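Local coordinates for protein SAM-dependent methyltransferase (Exiguobacterium sibiricum 255-15, PDB 3D2L) that probably transfers a methyl group from S-adenosylmethionine to an acceptor substrate that has not been identified, at residues Arg89-Pro94 against Ala124-Asp129; Val10-Met15 against Thr44-Leu49; Asp105-Leu110 against Glu204-Trp209. All coordinates share one frame; numbering follows the deposited sequence.

Contact 1 of 3, residues Arg89-Pro94 against Ala124-Asp129; sequences RELELP and ARLLTD. With MG (magnesium ion), chain E.
Water 1 joins R89 to R125 across the contact by two weak bonds, donating a hydrogen bond to R89 O and accepting one from R125 NH1 at 3.3 Å, beside the firmer apolar hold of L126 on L91 and L93. The water lies in the plane of the R125 guanidinium, at its edge. A long, flexible arginine suits this exposed edge, since it can reach toward the loop through solvent.

L126, in the last turn of its helix, rests CD1 against two leucines of the loop, 3.6 Å from L93 CD1 and 4.1 Å from L91 CD1, while its other methyl, CD2, lies more loosely, 4.2 Å from L93 CB. L91 lies nearly perpendicular to L126, whereas L93 meets it at a slant. In addition, L126 packs on V97 and I100, and L91 N hydrogen-bonds to S122 OG, one turn back on the helix.

Farther along, D129 OD1 holds the magnesium ion at 2.3 Å, and five waters complete its octahedron. D129 OD2 accepts a hydrogen bond from one of these, water 2, at 2.6 Å.

The leucine cluster thus fastens the loop between strands 82-85 and 97-102 to the end of helix 113-126, the crossover helix joining parallel strands 97-102 and 131-138 in the Rossmann-like methyltransferase fold.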
# COMPACT_ATOMS: atom_id res chain seq x y z
N ARG A 89 12.20 2.41 0.76
CA ARG A 89 13.15 3.47 1.14
C ARG A 89 14.38 3.63 0.30
O ARG A 89 15.15 4.55 0.55
CB ARG A 89 13.64 3.44 2.55
CG ARG A 89 13.67 2.28 3.23
CD ARG A 89 12.64 2.34 4.31
NE ARG A 89 13.35 1.79 5.44
CZ ARG A 89 13.40 0.52 5.80
NH1 ARG A 89 12.71 -0.41 5.15
NH2 ARG A 89 14.15 0.19 6.87
N GLU A 90 14.60 2.73 -0.64
CA GLU A 90 15.77 2.81 -1.49
C GLU A 90 15.42 2.43 -2.89
O GLU A 90 16.08 1.60 -3.50
CB GLU A 90 16.92 1.94 -0.91
CG GLU A 90 16.48 0.55 -0.52
CD GLU A 90 17.58 -0.33 0.08
OE1 GLU A 90 18.41 0.18 0.87
OE2 GLU A 90 17.58 -1.56 -0.21
N LEU A 91 14.36 3.04 -3.43
CA LEU A 91 13.95 2.74 -4.80
C LEU A 91 15.01 3.11 -5.78
O LEU A 91 15.70 4.12 -5.63
CB LEU A 91 12.73 3.51 -5.24
CG LEU A 91 11.45 3.28 -4.49
CD1 LEU A 91 10.43 4.22 -5.13
CD2 LEU A 91 11.10 1.79 -4.63
N GLU A 92 15.10 2.33 -6.84
CA GLU A 92 16.04 2.64 -7.88
C GLU A 92 15.57 1.99 -9.15
O GLU A 92 15.62 0.76 -9.29
CB GLU A 92 17.45 2.22 -7.47
CG GLU A 92 18.51 2.82 -8.41
CD GLU A 92 19.89 2.83 -7.79
OE1 GLU A 92 20.07 2.29 -6.68
OE2 GLU A 92 20.78 3.40 -8.44
N LEU A 93 15.05 2.82 -10.06
CA LEU A 93 14.56 2.37 -11.35
C LEU A 93 15.37 3.06 -12.41
O LEU A 93 15.78 4.21 -12.25
CB LEU A 93 13.07 2.67 -11.48
CG LEU A 93 12.22 1.85 -10.51
CD1 LEU A 93 10.82 2.40 -10.42
CD2 LEU A 93 12.20 0.34 -10.92
N PRO A 94 15.65 2.35 -13.51
CA PRO A 94 16.47 2.91 -14.59
C PRO A 94 15.71 3.86 -15.50
O PRO A 94 16.27 4.88 -15.92
CB PRO A 94 16.91 1.66 -15.36
CG PRO A 94 15.81 0.65 -15.12
CD PRO A 94 15.24 0.96 -13.78
N ALA A 124 11.47 11.37 -4.52
CA ALA A 124 11.85 12.63 -5.14
C ALA A 124 12.99 12.44 -6.14
O ALA A 124 13.05 13.16 -7.15
CB ALA A 124 12.23 13.65 -4.08
N ARG A 125 13.91 11.53 -5.85
CA ARG A 125 15.02 11.28 -6.77
C ARG A 125 14.55 10.62 -8.05
O ARG A 125 15.15 10.83 -9.09
CB ARG A 125 16.10 10.41 -6.14
CG ARG A 125 16.94 11.12 -5.12
CD ARG A 125 18.17 10.33 -4.79
NE ARG A 125 17.85 9.02 -4.26
CZ ARG A 125 17.61 8.71 -2.99
NH1 ARG A 125 17.62 9.61 -2.02
NH2 ARG A 125 17.36 7.44 -2.69
N LEU A 126 13.52 9.80 -7.97
CA LEU A 126 12.98 9.06 -9.13
C LEU A 126 12.04 9.89 -10.03
O LEU A 126 11.81 9.55 -11.19
CB LEU A 126 12.20 7.85 -8.61
CG LEU A 126 12.16 6.53 -9.37
CD1 LEU A 126 10.91 5.71 -8.94
CD2 LEU A 126 12.21 6.70 -10.91
N LEU A 127 11.44 10.94 -9.50
CA LEU A 127 10.53 11.77 -10.26
C LEU A 127 11.25 13.00 -10.77
O LEU A 127 12.22 13.46 -10.17
CB LEU A 127 9.38 12.23 -9.34
CG LEU A 127 8.50 11.18 -8.68
CD1 LEU A 127 7.73 11.75 -7.47
CD2 LEU A 127 7.56 10.64 -9.79
N THR A 128 10.80 13.55 -11.90
CA THR A 128 11.33 14.84 -12.32
C THR A 128 10.25 15.87 -12.02
O THR A 128 9.20 15.52 -11.44
CB THR A 128 11.69 14.87 -13.78
OG1 THR A 128 10.52 14.58 -14.53
CG2 THR A 128 12.80 13.85 -14.08
N ASP A 129 10.52 17.12 -12.39
CA ASP A 129 9.63 18.25 -12.18
C ASP A 129 8.21 17.90 -12.66
O ASP A 129 7.99 17.49 -13.80
CB ASP A 129 10.21 19.49 -12.90
CG ASP A 129 9.33 20.76 -12.76
OD1 ASP A 129 8.55 20.88 -11.81
OD2 ASP A 129 9.46 21.67 -13.63
MG MG E . 6.86 22.36 -11.38
O HOH W 1 16.32 7.81 0.46
O HOH W 2 7.74 23.33 -12.72
O HOH W 3 8.17 22.91 -10.06
O HOH W 4 5.30 23.58 -11.03
O HOH W 5 5.68 21.49 -12.94
O HOH W 6 6.28 20.75 -10.22

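Contact 2 of 3, residues Val10-Met15 against Thr44-Leu49; sequences VYDELM and TGTATL
D12 of the N-terminal helix 9-14 meets T44 in the glycine-rich turn that follows strand 36-40. In sequence and position this turn matches the first conserved motif of Rossmann-like methyltransferases, which in relatives wraps around S-adenosylmethionine; no cofactor is bound here.

The tight part is a single polar pair. T44 OG1 donates a hydrogen bond to D12 OD1, modelled at 2.3 Å, a length too short to be taken at face value. The T44 hydroxyl sits between its backbone N and carbonyl carbon (chi1 66°), which turns it to the helix, and the two side chains point opposite ways as they pass. T44 is buried, and a small threonine suits the place: its hydroxyl serves the aspartate while the side chain also packs on M66 and K73 of helix 64-76. The other carboxylate oxygen, D12 OD2, forms a salt bridge with K73. With the lysine on one oxygen and the threonine on the other, the carboxylate is probably limited in its rotation, and the lysine would favour its ionised form. G45, at the N-cap position, takes a positive phi of 69°, which glycine adopts easily, and so lets the chain turn into helix 46-51.

The looser side lies toward T46, where both it and D12 are partly exposed. T46 OG1 stays 3.8 Å from D12 OD1, and water 7 lies between them. That water gives D12 OD1 only a weak bond of 3.4 Å, but lies 2.8 Å from T46 OG1.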
# COMPACT_ATOMS: atom_id res chain seq x y z
N VAL A 10 -3.07 -16.52 0.25
CA VAL A 10 -3.90 -16.29 1.42
C VAL A 10 -4.19 -14.78 1.57
O VAL A 10 -5.23 -14.38 2.13
CB VAL A 10 -3.26 -16.86 2.72
CG1 VAL A 10 -2.93 -18.33 2.52
CG2 VAL A 10 -2.03 -16.04 3.16
N TYR A 11 -3.27 -13.94 1.07
CA TYR A 11 -3.47 -12.50 1.11
C TYR A 11 -4.52 -12.08 0.09
O TYR A 11 -5.33 -11.19 0.36
CB TYR A 11 -2.17 -11.73 0.89
CG TYR A 11 -1.20 -11.89 2.03
CD1 TYR A 11 -1.49 -11.35 3.29
CD2 TYR A 11 0.01 -12.56 1.85
CE1 TYR A 11 -0.59 -11.49 4.35
CE2 TYR A 11 0.91 -12.70 2.90
CZ TYR A 11 0.60 -12.16 4.14
OH TYR A 11 1.50 -12.29 5.16
N ASP A 12 -4.53 -12.72 -1.07
CA ASP A 12 -5.51 -12.36 -2.09
C ASP A 12 -6.92 -12.72 -1.63
O ASP A 12 -7.88 -11.99 -1.93
CB ASP A 12 -5.15 -12.98 -3.43
CG ASP A 12 -4.01 -12.22 -4.13
OD1 ASP A 12 -3.45 -11.31 -3.50
OD2 ASP A 12 -3.68 -12.50 -5.29
N GLU A 13 -7.04 -13.82 -0.90
CA GLU A 13 -8.34 -14.18 -0.37
C GLU A 13 -8.72 -13.19 0.72
O GLU A 13 -9.78 -12.60 0.65
CB GLU A 13 -8.35 -15.61 0.13
CG GLU A 13 -8.27 -16.66 -0.99
CD GLU A 13 -8.48 -18.06 -0.44
OE1 GLU A 13 -7.86 -18.40 0.62
OE2 GLU A 13 -9.28 -18.80 -1.05
N LEU A 14 -7.85 -12.95 1.70
CA LEU A 14 -8.17 -11.97 2.73
C LEU A 14 -8.72 -10.65 2.17
O LEU A 14 -9.53 -9.99 2.83
CB LEU A 14 -6.93 -11.68 3.63
CG LEU A 14 -7.07 -10.69 4.82
CD1 LEU A 14 -6.01 -10.94 5.89
CD2 LEU A 14 -7.05 -9.21 4.39
N MSE A 15 -8.30 -10.27 0.95
CA MSE A 15 -8.67 -8.99 0.34
C MSE A 15 -9.60 -9.15 -0.88
O MSE A 15 -9.84 -8.17 -1.61
CB MSE A 15 -7.38 -8.29 -0.09
CG MSE A 15 -6.30 -8.14 1.02
SE MSE A 15 -6.55 -6.69 2.33
CE MSE A 15 -6.27 -5.14 1.19
N THR A 44 0.84 -8.46 -3.72
CA THR A 44 0.54 -9.40 -4.78
C THR A 44 0.07 -8.73 -6.08
O THR A 44 -0.38 -9.42 -7.02
CB THR A 44 -0.46 -10.45 -4.29
OG1 THR A 44 -1.72 -9.83 -4.01
CG2 THR A 44 0.09 -11.17 -3.00
N GLY A 45 0.18 -7.39 -6.14
CA GLY A 45 -0.08 -6.60 -7.37
C GLY A 45 -1.50 -6.50 -7.89
O GLY A 45 -1.72 -6.15 -9.06
N THR A 46 -2.48 -6.79 -7.04
CA THR A 46 -3.87 -6.71 -7.47
C THR A 46 -4.18 -5.29 -8.02
O THR A 46 -4.76 -5.17 -9.11
CB THR A 46 -4.86 -7.14 -6.34
OG1 THR A 46 -4.48 -8.43 -5.83
CG2 THR A 46 -6.28 -7.21 -6.89
N ALA A 47 -3.79 -4.24 -7.29
CA ALA A 47 -4.05 -2.86 -7.74
C ALA A 47 -3.13 -2.51 -8.89
O ALA A 47 -3.53 -1.78 -9.79
CB ALA A 47 -3.91 -1.84 -6.56
N THR A 48 -1.92 -3.06 -8.88
CA THR A 48 -0.93 -2.80 -9.93
C THR A 48 -1.45 -3.27 -11.29
O THR A 48 -1.37 -2.56 -12.29
CB THR A 48 0.44 -3.48 -9.60
OG1 THR A 48 0.72 -3.38 -8.18
CG2 THR A 48 1.57 -2.86 -10.42
N LEU A 49 -2.03 -4.45 -11.32
CA LEU A 49 -2.62 -4.97 -12.56
C LEU A 49 -3.78 -4.14 -13.10
O LEU A 49 -3.94 -4.05 -14.34
CB LEU A 49 -3.01 -6.46 -12.40
CG LEU A 49 -1.86 -7.42 -12.06
CD1 LEU A 49 -2.36 -8.86 -12.17
CD2 LEU A 49 -0.66 -7.20 -12.98
O HOH W 7 -5.53 -8.63 -3.20

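Contact 3 of 3, residues Asp105-Leu110 against Glu204-Trp209; sequences DSLNYL and EQYITW
Y206 reaches from helix 203-212 to L107 and N108 in the short 3-10 turn after strand 97-102, at the carboxyl end of the parallel strands, the end at which Rossmann-like methyltransferases carry their active site. Y206 gives up the most surface of the three, and a tyrosine suits the place because its ring is apolar along the side and polar at the end.

L107 supplies the apolar partner. With CG anti to the backbone N (chi1 -168°), its side chain extends toward the helix and brings CD2 to 3.7 Å from Y206 CE1; leucine and tyrosine pass each other head to tail. V137 packs on Y206 and F135 on L107, so strand 131-138 backs both.

N108 ND2 lies 3.1 Å from Y206 OH, with the amide plane turned 74° from the ring. Both ends of this buried amide have partners: ND2 donates to R199 O, and OD1 accepts from H138 N. Asparagine, with a donor and an acceptor on one short stem, can thus tie the turn to two strands at once.

The tyrosine hydroxyl has a weak hydrogen bond with T200 OG1. In the ring plane, at its edge, water 8 stands 2.8 Å from Y206 OH and donates to L107 O at 3.0 Å.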
# COMPACT_ATOMS: atom_id res chain seq x y z
N ASP A 105 -2.45 1.73 2.45
CA ASP A 105 -1.71 1.81 3.71
C ASP A 105 -0.36 1.08 3.75
O ASP A 105 0.20 0.81 4.82
CB ASP A 105 -2.58 1.51 4.96
CG ASP A 105 -3.27 0.13 4.92
OD1 ASP A 105 -4.36 0.06 4.34
OD2 ASP A 105 -2.75 -0.84 5.50
N SER A 106 0.20 0.82 2.56
CA SER A 106 1.51 0.21 2.47
C SER A 106 2.59 1.07 3.13
O SER A 106 3.56 0.55 3.71
CB SER A 106 1.87 0.02 1.01
OG SER A 106 3.05 -0.73 0.94
N LEU A 107 2.42 2.39 3.05
CA LEU A 107 3.40 3.30 3.66
C LEU A 107 3.43 3.12 5.14
O LEU A 107 4.47 3.34 5.79
CB LEU A 107 3.10 4.77 3.29
CG LEU A 107 4.25 5.74 3.64
CD1 LEU A 107 5.42 5.69 2.68
CD2 LEU A 107 3.64 7.14 3.71
N ASN A 108 2.29 2.72 5.72
CA ASN A 108 2.22 2.51 7.17
C ASN A 108 3.04 1.36 7.76
O ASN A 108 3.20 1.28 8.98
CB ASN A 108 0.76 2.46 7.67
CG ASN A 108 0.05 3.77 7.56
OD1 ASN A 108 -0.95 3.87 6.84
ND2 ASN A 108 0.59 4.81 8.17
N TYR A 109 3.60 0.49 6.92
CA TYR A 109 4.45 -0.59 7.39
C TYR A 109 5.82 -0.08 7.80
O TYR A 109 6.52 -0.77 8.50
CB TYR A 109 4.56 -1.70 6.35
CG TYR A 109 3.26 -2.48 6.24
CD1 TYR A 109 2.89 -3.43 7.18
CD2 TYR A 109 2.45 -2.30 5.14
CE1 TYR A 109 1.65 -4.15 7.05
CE2 TYR A 109 1.25 -2.97 5.00
CZ TYR A 109 0.86 -3.89 5.95
OH TYR A 109 -0.35 -4.51 5.74
N LEU A 110 6.17 1.15 7.41
CA LEU A 110 7.43 1.74 7.82
C LEU A 110 7.41 1.88 9.30
O LEU A 110 6.36 2.16 9.87
CB LEU A 110 7.66 3.09 7.16
CG LEU A 110 7.79 2.97 5.62
CD1 LEU A 110 7.94 4.34 4.94
CD2 LEU A 110 8.94 2.04 5.31
N GLU A 204 -0.59 16.37 9.28
CA GLU A 204 0.34 17.48 9.30
C GLU A 204 1.80 17.03 9.36
O GLU A 204 2.66 17.73 8.88
CB GLU A 204 0.07 18.37 10.51
CG GLU A 204 -1.29 19.05 10.50
CD GLU A 204 -2.51 18.16 10.82
OE1 GLU A 204 -2.37 17.05 11.42
OE2 GLU A 204 -3.63 18.60 10.47
N GLN A 205 2.08 15.90 10.02
CA GLN A 205 3.44 15.38 10.11
C GLN A 205 3.90 14.90 8.75
O GLN A 205 5.03 15.17 8.33
CB GLN A 205 3.55 14.21 11.10
CG GLN A 205 4.96 13.64 11.16
CD GLN A 205 5.98 14.66 11.61
OE1 GLN A 205 6.20 14.81 12.79
NE2 GLN A 205 6.64 15.32 10.67
N TYR A 206 3.01 14.21 8.04
CA TYR A 206 3.31 13.77 6.69
C TYR A 206 3.52 14.94 5.70
O TYR A 206 4.38 14.85 4.84
CB TYR A 206 2.22 12.85 6.12
CG TYR A 206 2.22 11.41 6.69
CD1 TYR A 206 3.21 10.50 6.31
CD2 TYR A 206 1.21 10.98 7.50
CE1 TYR A 206 3.21 9.19 6.80
CE2 TYR A 206 1.17 9.68 7.97
CZ TYR A 206 2.17 8.78 7.62
OH TYR A 206 2.14 7.50 8.10
N ILE A 207 2.70 15.97 5.79
CA ILE A 207 2.81 17.20 4.96
C ILE A 207 4.18 17.82 5.19
O ILE A 207 4.84 18.20 4.26
CB ILE A 207 1.70 18.25 5.31
CG1 ILE A 207 0.30 17.75 4.87
CG2 ILE A 207 2.00 19.63 4.65
CD1 ILE A 207 -0.91 18.52 5.60
N THR A 208 4.62 17.91 6.45
CA THR A 208 5.95 18.48 6.74
C THR A 208 7.09 17.71 6.09
O THR A 208 8.00 18.29 5.53
CB THR A 208 6.18 18.53 8.27
OG1 THR A 208 5.25 19.45 8.82
CG2 THR A 208 7.59 19.01 8.58
N TRP A 209 7.04 16.40 6.21
CA TRP A 209 8.04 15.54 5.61
C TRP A 209 8.03 15.64 4.12
O TRP A 209 9.09 15.65 3.51
CB TRP A 209 7.84 14.07 6.04
CG TRP A 209 8.15 13.78 7.50
CD1 TRP A 209 9.07 14.41 8.29
CD2 TRP A 209 7.61 12.72 8.30
NE1 TRP A 209 9.09 13.84 9.54
CE2 TRP A 209 8.22 12.79 9.56
CE3 TRP A 209 6.63 11.75 8.07
CZ2 TRP A 209 7.88 11.93 10.59
CZ3 TRP A 209 6.32 10.88 9.06
CH2 TRP A 209 6.94 10.95 10.31
O HOH W 8 4.26 5.93 7.31

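Overall arrangement
Contact 3 is wholly buried, whereas contacts 1 and 2 are only partly so, and contact 1 lies farthest out, its centre about 17 Å from that of the chain. Contacts 2 and 3 sit on opposite sides of the centre. All three use loops that follow strands of the main sheet: 82-85, 36-40 and 97-102 in turn. Contacts 1 and 3 meet through R89 CD and L110 CD2, 3.8 Å apart, and share helix 113-126: contact 1 includes its end, while W209 and L110 pack on it from contact 3. Chemistry follows place: leucines dominate contact 1, with a weakly held water at its edge, a charged carboxylate governs contact 2, and contact 3 mixes an apolar ring with polar groups that find partners on neighbouring strands, loops and water.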